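Local structure of cell death abnormality protein 2 (Caenorhabditis elegans, 3QWX) at residues A[93-96]-A[97-101]; A[21-24]-A[25-29]; A[71-75]-A[76-80]; A[5-8]-A[9-12]; A[165-168]-A[169-172]. The protein acts as a CRK-family SH2/SH3 signalling adaptor required for the engulfment of cell corpses and for cell migration in the worm. All coordinates share one frame; numbering follows the deposited sequence.

The chain covers the SH2 domain and the first SH3 domain of CED-2, and along it the contacts come in the order 4, 2, 3, 1, 5. Contacts 1 and 4 are neighbours, their centres about 10 Å apart, with the N-terminal residues 5-12 packed on helix 92-98. Contact 2 lies on the other SH2 helix, 21-29, its centre about 22 Å from that of contact 1, and carries the sulfate. Contact 3 is the loop between strands 62-69 and 82-84, projecting from the body of the fold. Contact 5 belongs to the SH3 domain, about 36 Å from contact 1 between centres. The sulfate site, probably the phosphotyrosine pocket, and contact 5 lie in separate modules.

Contact 1 (A[93-96]-A[97-101]); sequences PALL and NHFKM
The Phe99 ring meets Leu95 through its CD2, 4.2 Å from Leu95 CD2, and on one face it carries His98 CD2, which stands 3.6 Å above the centre of the Phe99 ring. Seen from the histidine, Phe99 CD2 lies at the edge of the imidazole, in its plane, so His98 turns an edge onto the phenyl face. This is the C-terminal end of helix 92-98, the second helix of the SH2 fold. With CG anti to the backbone N (chi1 178°), Leu95 sends its branches down to Val82 and Ile84 of strand 82-84 and to Phe89, while Phe99 reaches Gln87 and Leu104.

The last regular turn is well bonded: Asn97 N donates nearly straight to Pro93 O at 2.8 Å, and His98 N to Ala94 O at 3.0 Å. Phe99 then leaves helical geometry, and its N-H is split between two weak bonds, to Leu95 O at 3.4 Å and to Leu96 O at 3.2 Å, as the helix unwinds. On the outer side a water ties the turn together, giving a hydrogen to Ala94 O at 2.6 Å and accepting one from Asn97 ND2 at 3.1 Å.

Contact 2 (A[21-24]-A[25-29]); sequences REEA and HKLLG. With SO4 (sulfate ion), chain B.
Four backbone hydrogen bonds, each four residues long, join Arg21-Ala24 to His25-Leu28 in helix 21-29. His25 N donates to Arg21 O and Lys26 N to Glu22 O; Leu27 N reaches Glu23 O at 2.9 Å, nearly straight at 171°, and Leu28 N reaches Ala24 O, also at 2.9 Å.

Apolar contact along the helix is modest. The aliphatic part of Glu23 lies against Leu27, with Glu23 CG 4.1 Å from Leu27 CD1; Glu23 CG is trans to the backbone N (chi1 -170°), and the extended chain crosses Leu27 at a slant, with Glu23 OE2 4.0 Å from Leu27 CD1. Ala24 and Leu28 face inward, both touching Thr52 of the central sheet, and Leu28 also packs on Thr37 and Leu39. His25 leans its ring against that of His64.

The charged contact belongs to Arg21. Its chain is extended from CG to NE, and the guanidinium meets the sulfate at its edge, near its plane, NH1 donating to sulfate O3 at 2.8 Å. Arg21 CD lies 3.4 Å from the same O3. Arg41, Ser43 and Ser44 bind the anion as well. An arginine from this helix and one from strand 37-42 around a sulfate outline the phosphotyrosine pocket of SH2 domains, the anion probably mimicking the phosphate.

Contact 3 (A[71-75]-A[76-80]); sequences EPKED and GTAAA
Asp75 and Thr77 form the tight part of this loop, an Asx turn (Asp75-Thr77) that overlaps the end of the type I beta turn Lys73-Gly76 in the long connection between strands 62-69 and 82-84 of the SH2 fold. One carboxylate oxygen does the work. Asp75 OD1 takes the backbone N-H of Thr77 at 2.7 Å on its anti lone pair, and it takes the Thr77 hydroxyl OG1 at 2.5 Å from above the carboxylate plane, 77° out of it. The two donors come at OD1 from different directions, which should fix the rotation of the carboxylate. A chi1 of 41°, placing CG between the backbone N and the carbonyl carbon, folds the Asp75 side chain back over the following peptide. The beta turn closes with Gly76 N to Lys73 O at 3.2 Å, and Gly76 takes a positive phi.

Farther down, the two arms are held more lightly. Lys73 CB rests against Ala78 CB, and Pro72 CG against Ala80 CB, each pair 4.0 Å apart, with most of the surrounding residues exposed to solvent or in touch with a crystal neighbour. The Lys73 chain bends and leads its ammonium away from the other arm. Between the arms sits a water that donates to Lys73 O at 2.8 Å, accepts from Ala78 N at 3.1 Å, and gives a weak hydrogen bond to Ala78 O at 2.7 Å.

Contact 4 (A[5-8]-A[9-12]); sequences GFDP and FEWR
Phe9 follows Asp7 by two residues, and its backbone N-H turns back to Asp7 OD1 at 3.0 Å, which makes Asp7-Phe9 an Asx turn at the start of a 3-10 segment. The donor approaches from above the carboxylate plane, 49° out of it. A chi1 of -180° swings Asp7 CG away from its own N, bringing OD1 there. This OD1 lies near the plane of the Phe9 ring, at the edge, 3.7 Å from Phe9 CD2, with carboxylate and ring planes inclined at 79°.

Glu10 comes next, its N-H bonded to Asp7 O at 2.9 Å, the three-residue step of a 3-10 turn, and its CG packs 3.5 Å from Asp7 OD2. The two carboxylates sit close, Asp7 OD2 to Glu10 OE2 at 4.6 Å, and a water between them donates a hydrogen to each, which would ease the repulsion of like charges.

Trp11 extends the pattern with a weak bond from its N to Pro8 O. That carbonyl oxygen lies in the plane of the indole, at its edge, 3.3 Å from Trp11 CD1.

Arg12 CG lies over one face of the indole, and the Arg12 guanidinium turns a face to Trp11 CZ2. The turn seats the N-terminal residues on helix 92-98 of the SH2 fold: Pro8 and Phe9 press on Pro93, while Trp11 packs on Ile92 and Leu96 and meets Tyr49 of strand 49-54 edge-to-face.

Contact 5 (A[165-168]-A[169-172]); sequences LVPA and NYVQ
Pro167 O accepts the backbone N-H of Tyr170 at 3.0 Å, the firm bond of the short 3-10 turn that links strand 163-167 to strand 171-173 in the SH3 fold. The donor rides 58° out of the carbonyl plane, not on a lone pair. One step on, Val171 N gives a weaker bond to Ala168 O at 3.4 Å.

Pro167 and Tyr170 also meet through their side chains. Pro167 CG lies over one face of the Tyr170 ring, toward its rim, in a CH-pi contact, 4.1 Å from the ring centroid and 25° off the normal, while Pro167 CB comes within 3.6 Å of Tyr170 CD1. Tyr170 CG is anti to the carbonyl carbon (chi1 -87°), which brings a ring face under Pro167 CG. Pro167 touches Trp153 and Phe127 too. Proline, tyrosine and tryptophan in this setting probably form part of the groove that receives proline-rich peptides, as in other SH3 domains.

On the inner side, Val166 CG2 and Val171 CG1 are a looser pair at 4.5 Å. Asn169 flanks the phenol: its CG lies in the plane of the Tyr170 ring at the edge, and Asn169 ND2 is 3.3 Å from Pro167 CB.

Contact 1 (A[93-96]-A[97-101])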
loop_
_atom_site.group_PDB
_atom_site.type_symbol
_atom_site.label_atom_id
_atom_site.label_comp_id
_atom_site.label_asym_id
_atom_site.label_seq_id
_atom_site.Cartn_x
_atom_site.Cartn_y
_atom_site.Cartn_z
ATOM N N PRO A 93 -2.780 -9.667 8.245
ATOM C CA PRO A 93 -3.831 -8.860 8.879
ATOM C C PRO A 93 -3.751 -8.892 10.407
ATOM O O PRO A 93 -3.988 -7.866 11.063
ATOM C CB PRO A 93 -5.123 -9.502 8.355
ATOM C CG PRO A 93 -4.701 -10.081 6.986
ATOM C CD PRO A 93 -3.330 -10.641 7.282
ATOM N N ALA A 94 -3.407 -10.050 10.962
ATOM C CA ALA A 94 -3.256 -10.184 12.401
ATOM C C ALA A 94 -2.152 -9.253 12.902
ATOM O O ALA A 94 -2.307 -8.591 13.927
ATOM C CB ALA A 94 -2.960 -11.630 12.780
ATOM N N LEU A 95 -1.045 -9.192 12.161
ATOM C CA LEU A 95 0.069 -8.309 12.491
ATOM C C LEU A 95 -0.376 -6.855 12.480
ATOM O O LEU A 95 -0.081 -6.110 13.403
ATOM C CB LEU A 95 1.230 -8.510 11.501
ATOM C CG LEU A 95 2.513 -7.666 11.612
ATOM C CD1 LEU A 95 3.691 -8.362 10.946
ATOM C CD2 LEU A 95 2.324 -6.256 11.047
ATOM N N LEU A 96 -1.068 -6.450 11.418
ATOM C CA LEU A 96 -1.505 -5.062 11.255
ATOM C C LEU A 96 -2.531 -4.670 12.308
ATOM O O LEU A 96 -2.456 -3.586 12.873
ATOM C CB LEU A 96 -2.114 -4.838 9.861
ATOM C CG LEU A 96 -1.177 -4.986 8.648
ATOM C CD1 LEU A 96 -1.961 -4.836 7.367
ATOM C CD2 LEU A 96 -0.034 -3.981 8.705
ATOM N N ASN A 97 -3.511 -5.542 12.547
ATOM C CA ASN A 97 -4.471 -5.312 13.629
ATOM C C ASN A 97 -3.775 -5.096 14.966
ATOM O O ASN A 97 -4.134 -4.199 15.743
ATOM C CB ASN A 97 -5.424 -6.492 13.771
ATOM C CG ASN A 97 -6.407 -6.298 14.907
ATOM O OD1 ASN A 97 -7.344 -5.501 14.797
ATOM N ND2 ASN A 97 -6.197 -7.021 16.005
ATOM N N HIS A 98 -2.781 -5.936 15.238
ATOM C CA HIS A 98 -2.093 -5.901 16.524
ATOM C C HIS A 98 -1.511 -4.509 16.785
ATOM O O HIS A 98 -1.536 -4.008 17.908
ATOM C CB HIS A 98 -0.990 -6.969 16.557
ATOM C CG HIS A 98 -0.176 -6.966 17.815
ATOM N ND1 HIS A 98 -0.552 -7.656 18.945
ATOM C CD2 HIS A 98 0.995 -6.358 18.118
ATOM C CE1 HIS A 98 0.352 -7.476 19.892
ATOM N NE2 HIS A 98 1.302 -6.696 19.414
ATOM N N PHE A 99 -0.985 -3.875 15.743
ATOM C CA PHE A 99 -0.286 -2.607 15.943
ATOM C C PHE A 99 -1.194 -1.377 15.805
ATOM O O PHE A 99 -0.723 -0.248 15.757
ATOM C CB PHE A 99 0.971 -2.527 15.064
ATOM C CG PHE A 99 2.091 -3.432 15.540
ATOM C CD1 PHE A 99 2.835 -3.097 16.658
ATOM C CD2 PHE A 99 2.388 -4.612 14.870
ATOM C CE1 PHE A 99 3.862 -3.912 17.104
ATOM C CE2 PHE A 99 3.412 -5.449 15.310
ATOM C CZ PHE A 99 4.155 -5.094 16.427
ATOM N N LYS A 100 -2.500 -1.609 15.768
ATOM C CA LYS A 100 -3.463 -0.533 15.947
ATOM C C LYS A 100 -3.452 -0.061 17.397
ATOM O O LYS A 100 -3.636 1.122 17.670
ATOM C CB LYS A 100 -4.882 -0.992 15.593
ATOM C CG LYS A 100 -5.205 -1.065 14.108
ATOM C CD LYS A 100 -6.701 -1.296 13.942
ATOM C CE LYS A 100 -7.136 -1.280 12.498
ATOM N NZ LYS A 100 -8.610 -1.473 12.401
ATOM N N MET A 101 -3.240 -0.993 18.319
ATOM C CA MET A 101 -3.412 -0.721 19.751
ATOM C C MET A 101 -2.157 -0.996 20.566
ATOM O O MET A 101 -2.198 -1.007 21.798
ATOM C CB MET A 101 -4.578 -1.537 20.328
ATOM C CG MET A 101 -5.964 -1.094 19.858
ATOM S SD MET A 101 -6.368 0.626 20.266
ATOM C CE MET A 101 -6.808 0.475 22.001
HETATM O O HOH W 1 -3.854 -9.119 15.983
#

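Contact 2 (A[21-24]-A[25-29])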
loop_
_atom_site.group_PDB
_atom_site.type_symbol
_atom_site.label_atom_id
_atom_site.label_comp_id
_atom_site.label_asym_id
_atom_site.label_seq_id
_atom_site.Cartn_x
_atom_site.Cartn_y
_atom_site.Cartn_z
ATOM N N ARG A 21 12.329 2.083 -0.554
ATOM C CA ARG A 21 12.498 2.551 0.807
ATOM C C ARG A 21 12.652 4.072 0.831
ATOM O O ARG A 21 12.050 4.763 1.653
ATOM C CB ARG A 21 13.717 1.889 1.440
ATOM C CG ARG A 21 13.917 2.253 2.898
ATOM C CD ARG A 21 15.187 1.653 3.479
ATOM N NE ARG A 21 15.429 2.127 4.841
ATOM C CZ ARG A 21 15.332 1.357 5.923
ATOM N NH1 ARG A 21 15.012 0.078 5.794
ATOM N NH2 ARG A 21 15.563 1.861 7.130
ATOM N N GLU A 22 13.462 4.587 -0.085
ATOM C CA GLU A 22 13.766 6.011 -0.126
ATOM C C GLU A 22 12.545 6.861 -0.476
ATOM O O GLU A 22 12.341 7.944 0.098
ATOM C CB GLU A 22 14.921 6.286 -1.094
ATOM C CG GLU A 22 16.277 5.773 -0.598
ATOM C CD GLU A 22 16.391 4.243 -0.587
ATOM O OE1 GLU A 22 15.883 3.587 -1.531
ATOM O OE2 GLU A 22 17.011 3.702 0.362
ATOM N N GLU A 23 11.733 6.382 -1.412
ATOM C CA GLU A 23 10.533 7.123 -1.756
ATOM C C GLU A 23 9.526 7.116 -0.610
ATOM O O GLU A 23 8.953 8.154 -0.271
ATOM C CB GLU A 23 9.878 6.624 -3.042
ATOM C CG GLU A 23 8.781 7.585 -3.485
ATOM C CD GLU A 23 8.041 7.162 -4.731
ATOM O OE1 GLU A 23 8.324 6.068 -5.275
ATOM O OE2 GLU A 23 7.159 7.940 -5.158
ATOM N N ALA A 24 9.308 5.943 -0.022
ATOM C CA ALA A 24 8.435 5.822 1.155
ATOM C C ALA A 24 8.842 6.751 2.295
ATOM O O ALA A 24 7.997 7.380 2.935
ATOM C CB ALA A 24 8.397 4.371 1.645
ATOM N N HIS A 25 10.138 6.811 2.569
ATOM C CA HIS A 25 10.651 7.627 3.663
ATOM C C HIS A 25 10.353 9.102 3.396
ATOM O O HIS A 25 9.923 9.849 4.282
ATOM C CB HIS A 25 12.164 7.420 3.799
ATOM C CG HIS A 25 12.690 7.677 5.175
ATOM N ND1 HIS A 25 12.670 8.923 5.765
ATOM C CD2 HIS A 25 13.258 6.845 6.078
ATOM C CE1 HIS A 25 13.200 8.847 6.968
ATOM N NE2 HIS A 25 13.557 7.593 7.187
ATOM N N LYS A 26 10.614 9.522 2.168
ATOM C CA LYS A 26 10.315 10.882 1.751
ATOM C C LYS A 26 8.819 11.186 1.871
ATOM O O LYS A 26 8.439 12.181 2.473
ATOM C CB LYS A 26 10.785 11.114 0.313
ATOM C CG LYS A 26 10.541 12.528 -0.200
ATOM C CD LYS A 26 10.524 12.564 -1.727
ATOM C CE LYS A 26 10.089 13.927 -2.252
ATOM N NZ LYS A 26 10.337 14.078 -3.725
ATOM N N LEU A 27 7.970 10.334 1.295
ATOM C CA LEU A 27 6.527 10.578 1.328
ATOM C C LEU A 27 5.980 10.632 2.762
ATOM O O LEU A 27 5.243 11.550 3.121
ATOM C CB LEU A 27 5.776 9.524 0.503
ATOM C CG LEU A 27 6.057 9.526 -1.002
ATOM C CD1 LEU A 27 5.237 8.450 -1.719
ATOM C CD2 LEU A 27 5.794 10.907 -1.613
ATOM N N LEU A 28 6.344 9.649 3.581
ATOM C CA LEU A 28 5.835 9.584 4.947
ATOM C C LEU A 28 6.494 10.614 5.868
ATOM O O LEU A 28 5.959 10.933 6.936
ATOM C CB LEU A 28 5.939 8.157 5.507
ATOM C CG LEU A 28 4.830 7.212 5.014
ATOM C CD1 LEU A 28 5.114 5.782 5.398
ATOM C CD2 LEU A 28 3.457 7.614 5.557
ATOM N N GLY A 29 7.633 11.153 5.436
ATOM C CA GLY A 29 8.332 12.174 6.193
ATOM C C GLY A 29 7.879 13.607 5.933
ATOM O O GLY A 29 8.315 14.534 6.624
HETATM S S SO4 B . 14.225 -2.321 2.814
HETATM O O1 SO4 B . 13.439 -2.182 1.590
HETATM O O2 SO4 B . 15.612 -1.969 2.526
HETATM O O3 SO4 B . 13.731 -1.443 3.871
HETATM O O4 SO4 B . 14.126 -3.697 3.280
#

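Contact 3 (A[71-75]-A[76-80])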
loop_
_atom_site.group_PDB
_atom_site.type_symbol
_atom_site.label_atom_id
_atom_site.label_comp_id
_atom_site.label_asym_id
_atom_site.label_seq_id
_atom_site.Cartn_x
_atom_site.Cartn_y
_atom_site.Cartn_z
ATOM N N GLU A 71 8.353 -20.330 8.272
ATOM C CA GLU A 71 8.324 -21.640 7.642
ATOM C C GLU A 71 6.897 -22.188 7.589
ATOM O O GLU A 71 6.196 -22.216 8.606
ATOM C CB GLU A 71 9.231 -22.580 8.435
ATOM C CG GLU A 71 9.097 -24.040 8.096
ATOM C CD GLU A 71 10.133 -24.868 8.814
ATOM O OE1 GLU A 71 9.760 -25.638 9.726
ATOM O OE2 GLU A 71 11.324 -24.723 8.480
ATOM N N PRO A 72 6.455 -22.627 6.397
ATOM C CA PRO A 72 5.104 -23.167 6.220
ATOM C C PRO A 72 5.065 -24.585 6.769
ATOM O O PRO A 72 6.088 -25.267 6.688
ATOM C CB PRO A 72 4.936 -23.220 4.691
ATOM C CG PRO A 72 6.202 -22.637 4.105
ATOM C CD PRO A 72 7.247 -22.710 5.163
ATOM N N LYS A 73 3.928 -25.027 7.302
ATOM C CA LYS A 73 3.802 -26.412 7.759
ATOM C C LYS A 73 3.878 -27.359 6.566
ATOM O O LYS A 73 3.419 -27.034 5.476
ATOM C CB LYS A 73 2.508 -26.638 8.559
ATOM C CG LYS A 73 2.584 -26.136 10.007
ATOM C CD LYS A 73 1.612 -26.860 10.959
ATOM C CE LYS A 73 2.105 -28.252 11.363
ATOM N NZ LYS A 73 3.418 -28.243 12.088
ATOM N N GLU A 74 4.455 -28.534 6.780
ATOM C CA GLU A 74 4.768 -29.449 5.686
ATOM C C GLU A 74 3.533 -30.124 5.077
ATOM O O GLU A 74 3.589 -30.678 3.978
ATOM C CB GLU A 74 5.802 -30.469 6.170
ATOM C CG GLU A 74 6.746 -29.838 7.184
ATOM C CD GLU A 74 7.971 -30.677 7.500
ATOM O OE1 GLU A 74 7.949 -31.914 7.271
ATOM O OE2 GLU A 74 8.958 -30.085 7.994
ATOM N N ASP A 75 2.410 -30.054 5.783
ATOM C CA ASP A 75 1.163 -30.627 5.285
ATOM C C ASP A 75 0.555 -29.778 4.167
ATOM O O ASP A 75 -0.258 -30.261 3.380
ATOM C CB ASP A 75 0.161 -30.798 6.431
ATOM C CG ASP A 75 0.162 -29.612 7.382
ATOM O OD1 ASP A 75 -0.185 -28.499 6.931
ATOM O OD2 ASP A 75 0.518 -29.788 8.573
ATOM N N GLY A 76 0.956 -28.512 4.095
ATOM C CA GLY A 76 0.393 -27.598 3.115
ATOM C C GLY A 76 -0.955 -27.059 3.568
ATOM O O GLY A 76 -1.659 -26.390 2.806
ATOM N N THR A 77 -1.309 -27.350 4.818
ATOM C CA THR A 77 -2.608 -26.974 5.373
ATOM C C THR A 77 -2.477 -25.915 6.470
ATOM O O THR A 77 -3.260 -25.895 7.425
ATOM C CB THR A 77 -3.374 -28.206 5.942
ATOM O OG1 THR A 77 -2.679 -28.735 7.081
ATOM C CG2 THR A 77 -3.518 -29.300 4.886
ATOM N N ALA A 78 -1.480 -25.043 6.329
ATOM C CA ALA A 78 -1.276 -23.931 7.252
ATOM C C ALA A 78 -0.216 -22.971 6.717
ATOM O O ALA A 78 0.984 -23.159 6.954
ATOM C CB ALA A 78 -0.888 -24.438 8.642
ATOM N N ALA A 79 -0.665 -21.942 6.000
ATOM C CA ALA A 79 0.230 -20.935 5.422
ATOM C C ALA A 79 1.302 -20.455 6.409
ATOM O O ALA A 79 1.062 -20.363 7.618
ATOM C CB ALA A 79 -0.579 -19.751 4.893
ATOM N N ALA A 80 2.489 -20.155 5.895
ATOM C CA ALA A 80 3.557 -19.643 6.735
ATOM C C ALA A 80 3.084 -18.422 7.518
ATOM O O ALA A 80 2.338 -17.580 7.010
ATOM C CB ALA A 80 4.792 -19.293 5.900
HETATM O O HOH W 2 1.361 -25.105 5.126
#

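Contact 4 (A[5-8]-A[9-12])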
loop_
_atom_site.group_PDB
_atom_site.type_symbol
_atom_site.label_atom_id
_atom_site.label_comp_id
_atom_site.label_asym_id
_atom_site.label_seq_id
_atom_site.Cartn_x
_atom_site.Cartn_y
_atom_site.Cartn_z
ATOM N N GLY A 5 -9.344 2.413 12.017
ATOM C CA GLY A 5 -9.086 3.369 10.944
ATOM C C GLY A 5 -8.777 2.779 9.573
ATOM O O GLY A 5 -8.684 3.501 8.570
ATOM N N PHE A 6 -8.606 1.464 9.531
ATOM C CA PHE A 6 -8.372 0.752 8.290
ATOM C C PHE A 6 -8.769 -0.705 8.504
ATOM O O PHE A 6 -8.935 -1.155 9.638
ATOM C CB PHE A 6 -6.904 0.870 7.852
ATOM C CG PHE A 6 -5.928 0.260 8.827
ATOM C CD1 PHE A 6 -5.519 -1.067 8.687
ATOM C CD2 PHE A 6 -5.426 1.001 9.880
ATOM C CE1 PHE A 6 -4.622 -1.629 9.580
ATOM C CE2 PHE A 6 -4.530 0.439 10.787
ATOM C CZ PHE A 6 -4.134 -0.873 10.636
ATOM N N ASP A 7 -8.944 -1.427 7.406
ATOM C CA ASP A 7 -9.287 -2.839 7.462
ATOM C C ASP A 7 -8.028 -3.647 7.153
ATOM O O ASP A 7 -7.524 -3.606 6.023
ATOM C CB ASP A 7 -10.406 -3.142 6.461
ATOM C CG ASP A 7 -10.825 -4.609 6.466
ATOM O OD1 ASP A 7 -10.199 -5.416 7.189
ATOM O OD2 ASP A 7 -11.785 -4.949 5.734
ATOM N N PRO A 8 -7.499 -4.356 8.168
ATOM C CA PRO A 8 -6.255 -5.130 8.051
ATOM C C PRO A 8 -6.337 -6.171 6.948
ATOM O O PRO A 8 -5.329 -6.463 6.319
ATOM C CB PRO A 8 -6.149 -5.835 9.419
ATOM C CG PRO A 8 -6.929 -5.002 10.332
ATOM C CD PRO A 8 -8.077 -4.466 9.522
ATOM N N PHE A 9 -7.523 -6.729 6.714
ATOM C CA PHE A 9 -7.672 -7.734 5.662
ATOM C C PHE A 9 -7.501 -7.148 4.253
ATOM O O PHE A 9 -7.168 -7.859 3.302
ATOM C CB PHE A 9 -8.989 -8.503 5.816
ATOM C CG PHE A 9 -9.028 -9.347 7.060
ATOM C CD1 PHE A 9 -8.324 -10.540 7.123
ATOM C CD2 PHE A 9 -9.715 -8.921 8.183
ATOM C CE1 PHE A 9 -8.335 -11.308 8.293
ATOM C CE2 PHE A 9 -9.728 -9.684 9.352
ATOM C CZ PHE A 9 -9.031 -10.871 9.399
ATOM N N GLU A 10 -7.696 -5.843 4.136
ATOM C CA GLU A 10 -7.586 -5.170 2.840
ATOM C C GLU A 10 -6.242 -4.461 2.645
ATOM O O GLU A 10 -6.159 -3.420 1.980
ATOM C CB GLU A 10 -8.744 -4.195 2.667
ATOM C CG GLU A 10 -10.096 -4.894 2.620
ATOM C CD GLU A 10 -10.150 -5.986 1.556
ATOM O OE1 GLU A 10 -9.630 -5.759 0.434
ATOM O OE2 GLU A 10 -10.706 -7.073 1.844
ATOM N N TRP A 11 -5.185 -5.050 3.194
ATOM C CA TRP A 11 -3.866 -4.418 3.183
ATOM C C TRP A 11 -3.246 -4.260 1.791
ATOM O O TRP A 11 -2.364 -3.419 1.590
ATOM C CB TRP A 11 -2.904 -5.164 4.108
ATOM C CG TRP A 11 -2.566 -6.557 3.671
ATOM C CD1 TRP A 11 -3.149 -7.714 4.105
ATOM C CD2 TRP A 11 -1.557 -6.945 2.729
ATOM N NE1 TRP A 11 -2.562 -8.796 3.495
ATOM C CE2 TRP A 11 -1.589 -8.351 2.639
ATOM C CE3 TRP A 11 -0.633 -6.239 1.946
ATOM C CZ2 TRP A 11 -0.730 -9.067 1.792
ATOM C CZ3 TRP A 11 0.220 -6.954 1.110
ATOM C CH2 TRP A 11 0.165 -8.349 1.041
ATOM N N ARG A 12 -3.697 -5.068 0.838
ATOM C CA ARG A 12 -3.178 -4.983 -0.527
ATOM C C ARG A 12 -3.556 -3.649 -1.178
ATOM O O ARG A 12 -2.925 -3.214 -2.142
ATOM C CB ARG A 12 -3.627 -6.190 -1.361
ATOM C CG ARG A 12 -2.909 -7.495 -0.962
ATOM C CD ARG A 12 -3.506 -8.701 -1.668
ATOM N NE ARG A 12 -2.799 -9.954 -1.383
ATOM C CZ ARG A 12 -3.005 -10.716 -0.311
ATOM N NH1 ARG A 12 -3.882 -10.350 0.622
ATOM N NH2 ARG A 12 -2.315 -11.842 -0.155
HETATM O O HOH W 3 -12.214 -7.502 4.624
#

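Contact 5 (A[165-168]-A[169-172])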
loop_
_atom_site.group_PDB
_atom_site.type_symbol
_atom_site.label_atom_id
_atom_site.label_comp_id
_atom_site.label_asym_id
_atom_site.label_seq_id
_atom_site.Cartn_x
_atom_site.Cartn_y
_atom_site.Cartn_z
ATOM N N LEU A 165 -1.937 0.867 -13.279
ATOM C CA LEU A 165 -1.790 1.702 -14.458
ATOM C C LEU A 165 -2.972 1.533 -15.410
ATOM O O LEU A 165 -3.522 0.443 -15.558
ATOM C CB LEU A 165 -0.496 1.355 -15.201
ATOM C CG LEU A 165 0.838 1.654 -14.525
ATOM C CD1 LEU A 165 1.986 1.120 -15.369
ATOM C CD2 LEU A 165 0.981 3.134 -14.322
ATOM N N VAL A 166 -3.333 2.628 -16.068
ATOM C CA VAL A 166 -4.445 2.649 -17.002
ATOM C C VAL A 166 -4.023 3.450 -18.237
ATOM O O VAL A 166 -3.203 4.374 -18.138
ATOM C CB VAL A 166 -5.714 3.273 -16.358
ATOM C CG1 VAL A 166 -6.129 2.504 -15.109
ATOM C CG2 VAL A 166 -5.482 4.761 -16.024
ATOM N N PRO A 167 -4.566 3.095 -19.410
ATOM C CA PRO A 167 -4.219 3.850 -20.619
ATOM C C PRO A 167 -4.889 5.215 -20.604
ATOM O O PRO A 167 -6.088 5.300 -20.329
ATOM C CB PRO A 167 -4.797 2.996 -21.762
ATOM C CG PRO A 167 -5.163 1.685 -21.166
ATOM C CD PRO A 167 -5.440 1.944 -19.703
ATOM N N ALA A 168 -4.134 6.267 -20.907
ATOM C CA ALA A 168 -4.679 7.624 -20.907
ATOM C C ALA A 168 -5.811 7.804 -21.922
ATOM O O ALA A 168 -6.742 8.594 -21.695
ATOM C CB ALA A 168 -3.574 8.641 -21.144
ATOM N N ASN A 169 -5.742 7.066 -23.030
ATOM C CA ASN A 169 -6.779 7.144 -24.068
ATOM C C ASN A 169 -8.045 6.336 -23.746
ATOM O O ASN A 169 -8.964 6.245 -24.565
ATOM C CB ASN A 169 -6.215 6.781 -25.451
ATOM C CG ASN A 169 -5.720 5.344 -25.540
ATOM O OD1 ASN A 169 -5.902 4.670 -26.561
ATOM N ND2 ASN A 169 -5.071 4.880 -24.492
ATOM N N TYR A 170 -8.092 5.762 -22.544
ATOM C CA TYR A 170 -9.254 5.002 -22.110
ATOM C C TYR A 170 -10.039 5.749 -21.015
ATOM O O TYR A 170 -11.044 5.248 -20.513
ATOM C CB TYR A 170 -8.828 3.631 -21.577
ATOM C CG TYR A 170 -8.688 2.519 -22.597
ATOM C CD1 TYR A 170 -7.826 2.639 -23.691
ATOM C CD2 TYR A 170 -9.376 1.317 -22.428
ATOM C CE1 TYR A 170 -7.681 1.602 -24.612
ATOM C CE2 TYR A 170 -9.236 0.272 -23.329
ATOM C CZ TYR A 170 -8.391 0.416 -24.422
ATOM O OH TYR A 170 -8.267 -0.630 -25.307
ATOM N N VAL A 171 -9.561 6.931 -20.634
ATOM C CA VAL A 171 -10.228 7.714 -19.611
ATOM C C VAL A 171 -10.504 9.157 -20.045
ATOM O O VAL A 171 -9.810 9.713 -20.897
ATOM C CB VAL A 171 -9.434 7.712 -18.268
ATOM C CG1 VAL A 171 -9.327 6.304 -17.723
ATOM C CG2 VAL A 171 -8.060 8.308 -18.460
ATOM N N GLN A 172 -11.518 9.754 -19.435
ATOM C CA GLN A 172 -11.893 11.134 -19.697
ATOM C C GLN A 172 -12.213 11.882 -18.404
ATOM O O GLN A 172 -12.857 11.327 -17.514
ATOM C CB GLN A 172 -13.135 11.133 -20.577
ATOM C CG GLN A 172 -13.777 12.486 -20.761
ATOM C CD GLN A 172 -15.061 12.372 -21.558
ATOM O OE1 GLN A 172 -15.545 11.263 -21.813
ATOM N NE2 GLN A 172 -15.623 13.515 -21.958
#